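Local coordinates for peptidoglycan-N-acetylglucosamine deacetylase BC_1974 (Bacillus cereus, PDB 5N1J), which removes the N-acetyl group from N-acetylglucosamine residues of peptidoglycan, releasing acetate in a metal-dependent hydrolysis, at residues A[33-38]-A[57-62]. Residues are numbered along the deposited sequence; the frame is centred on the assembly and turned at random.
Sequences FLIGAN and GMHSMT. With ZN (zinc ion), chain E.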
loop_
_atom_site.group_PDB
_atom_site.type_symbol
_atom_site.label_atom_id
_atom_site.label_comp_id
_atom_site.label_asym_id
_atom_site.label_seq_id
_atom_site.Cartn_x
_atom_site.Cartn_y
_atom_site.Cartn_z
ATOM N N PHE A 33 26.391 17.449 -12.750
ATOM C CA PHE A 33 24.990 17.705 -13.041
ATOM C C PHE A 33 24.682 19.175 -12.761
ATOM O O PHE A 33 24.689 19.614 -11.608
ATOM C CB PHE A 33 24.085 16.777 -12.211
ATOM C CG PHE A 33 24.213 15.326 -12.588
ATOM C CD1 PHE A 33 23.672 14.855 -13.784
ATOM C CD2 PHE A 33 24.868 14.437 -11.758
ATOM C CE1 PHE A 33 23.781 13.511 -14.135
ATOM C CE2 PHE A 33 24.985 13.103 -12.095
ATOM C CZ PHE A 33 24.449 12.638 -13.295
ATOM N N LEU A 34 24.397 19.927 -13.818
ATOM C CA LEU A 34 24.392 21.387 -13.731
ATOM C C LEU A 34 23.013 21.997 -13.675
ATOM O O LEU A 34 22.085 21.513 -14.318
ATOM C CB LEU A 34 25.141 21.982 -14.939
ATOM C CG LEU A 34 26.515 21.402 -15.239
ATOM C CD1 LEU A 34 27.213 22.211 -16.342
ATOM C CD2 LEU A 34 27.373 21.392 -13.991
ATOM N N ILE A 35 22.893 23.095 -12.933
ATOM C CA ILE A 35 21.661 23.868 -12.882
ATOM C C ILE A 35 21.714 24.950 -13.956
ATOM O O ILE A 35 22.727 25.640 -14.085
ATOM C CB ILE A 35 21.456 24.500 -11.492
ATOM C CG1 ILE A 35 21.139 23.415 -10.458
ATOM C CG2 ILE A 35 20.344 25.553 -11.535
ATOM C CD1 ILE A 35 21.262 23.914 -8.985
ATOM N N GLY A 36 20.638 25.067 -14.735
ATOM C CA GLY A 36 20.557 26.011 -15.842
ATOM C C GLY A 36 21.107 27.402 -15.567
ATOM O O GLY A 36 21.901 27.924 -16.354
ATOM N N ALA A 37 20.715 27.991 -14.441
ATOM C CA ALA A 37 21.130 29.360 -14.120
ATOM C C ALA A 37 22.648 29.442 -13.969
ATOM O O ALA A 37 23.260 30.464 -14.285
ATOM C CB ALA A 37 20.437 29.856 -12.843
ATOM N N ASN A 38 23.272 28.356 -13.519
ATOM C CA ASN A 38 24.723 28.389 -13.367
ATOM C C ASN A 38 25.455 28.063 -14.668
ATOM O O ASN A 38 26.614 28.436 -14.842
ATOM C CB ASN A 38 25.164 27.440 -12.280
ATOM C CG ASN A 38 24.612 27.827 -10.930
ATOM O OD1 ASN A 38 24.426 29.012 -10.619
ATOM N ND2 ASN A 38 24.327 26.840 -10.139
ATOM N N GLY A 57 25.839 16.551 -17.381
ATOM C CA GLY A 57 24.407 16.283 -17.470
ATOM C C GLY A 57 23.563 17.354 -16.792
ATOM O O GLY A 57 24.092 18.378 -16.373
ATOM N N MET A 58 22.255 17.108 -16.667
ATOM C CA MET A 58 21.305 18.150 -16.273
ATOM C C MET A 58 20.764 17.947 -14.854
ATOM O O MET A 58 20.514 16.824 -14.443
ATOM C CB MET A 58 20.126 18.198 -17.258
ATOM C CG MET A 58 20.467 18.746 -18.656
ATOM S SD MET A 58 21.212 17.515 -19.756
ATOM C CE MET A 58 19.924 16.259 -19.779
ATOM N N HIS A 59 20.568 19.049 -14.136
ATOM C CA HIS A 59 20.061 19.017 -12.759
ATOM C C HIS A 59 18.899 20.019 -12.600
ATOM O O HIS A 59 18.586 20.429 -11.489
ATOM C CB HIS A 59 21.195 19.322 -11.776
ATOM C CG HIS A 59 20.878 18.961 -10.347
ATOM N ND1 HIS A 59 20.274 17.770 -9.999
ATOM C CD2 HIS A 59 21.089 19.631 -9.188
ATOM C CE1 HIS A 59 20.119 17.727 -8.684
ATOM N NE2 HIS A 59 20.613 18.844 -8.168
ATOM N N SER A 60 18.296 20.391 -13.736
ATOM C CA SER A 60 17.082 21.211 -13.871
ATOM C C SER A 60 17.397 22.705 -13.957
ATOM O O SER A 60 18.564 23.113 -13.914
ATOM C CB SER A 60 16.068 20.944 -12.723
ATOM O OG SER A 60 16.365 21.757 -11.590
ATOM N N MET A 61 16.348 23.506 -14.119
ATOM C CA MET A 61 16.443 24.972 -14.129
ATOM C C MET A 61 16.166 25.602 -12.757
ATOM O O MET A 61 16.921 26.447 -12.292
ATOM C CB MET A 61 15.457 25.562 -15.145
ATOM C CG MET A 61 15.632 25.075 -16.583
ATOM S SD MET A 61 17.178 25.644 -17.350
ATOM C CE MET A 61 16.975 27.424 -17.196
ATOM N N THR A 62 15.064 25.207 -12.128
ATOM C CA THR A 62 14.610 25.853 -10.899
ATOM C C THR A 62 15.059 25.136 -9.625
ATOM O O THR A 62 15.115 25.745 -8.561
ATOM C CB THR A 62 13.074 25.954 -10.857
ATOM O OG1 THR A 62 12.517 24.635 -10.826
ATOM C CG2 THR A 62 12.547 26.711 -12.079
HETATM ZN ZN ZN E . 20.624 19.450 -6.160
HETATM O O HOH W 1 20.979 19.909 -4.055
#
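H59 lays its side chain beside that of I35, the two pointing the same way, with I35 CG1 4.0 Å from H59 CD2. At the root, H59 CB packs against F33 CB and lies 3.5 Å from F33 O. With CG anti to the backbone N (chi1 -165°), the ring is carried out to the zinc ion, which NE2 binds at 2.1 Å; D10, H63 and a water are further ligands. ND1 is hydrogen-bonded to the carbonyl of R97; with both ring nitrogens engaged, the turn of the imidazole about CB-CG is held. Parallel strands 31-34 and 55-58 lead into the contact: L34 N donates to G57 O at 3.0 Å, nearly straight (168°), whereas H59 N meets L34 O at 2.9 Å in a bent bond (139°), from above the carbonyl plane, and is also hydrogen-bonded to D81. The F33 ring borders the G57-M58 peptide, CD1 3.8 Å from M58 O. Past the strand ends, G36 N bonds to S60 O at 3.0 Å, and the bent M61 chain brings SD to 3.7 Å from G36 CA. The R97 carbonyl probably keeps the proton on ND1, favouring NE2 as zinc donor at the C-terminal end of the parallel sheet.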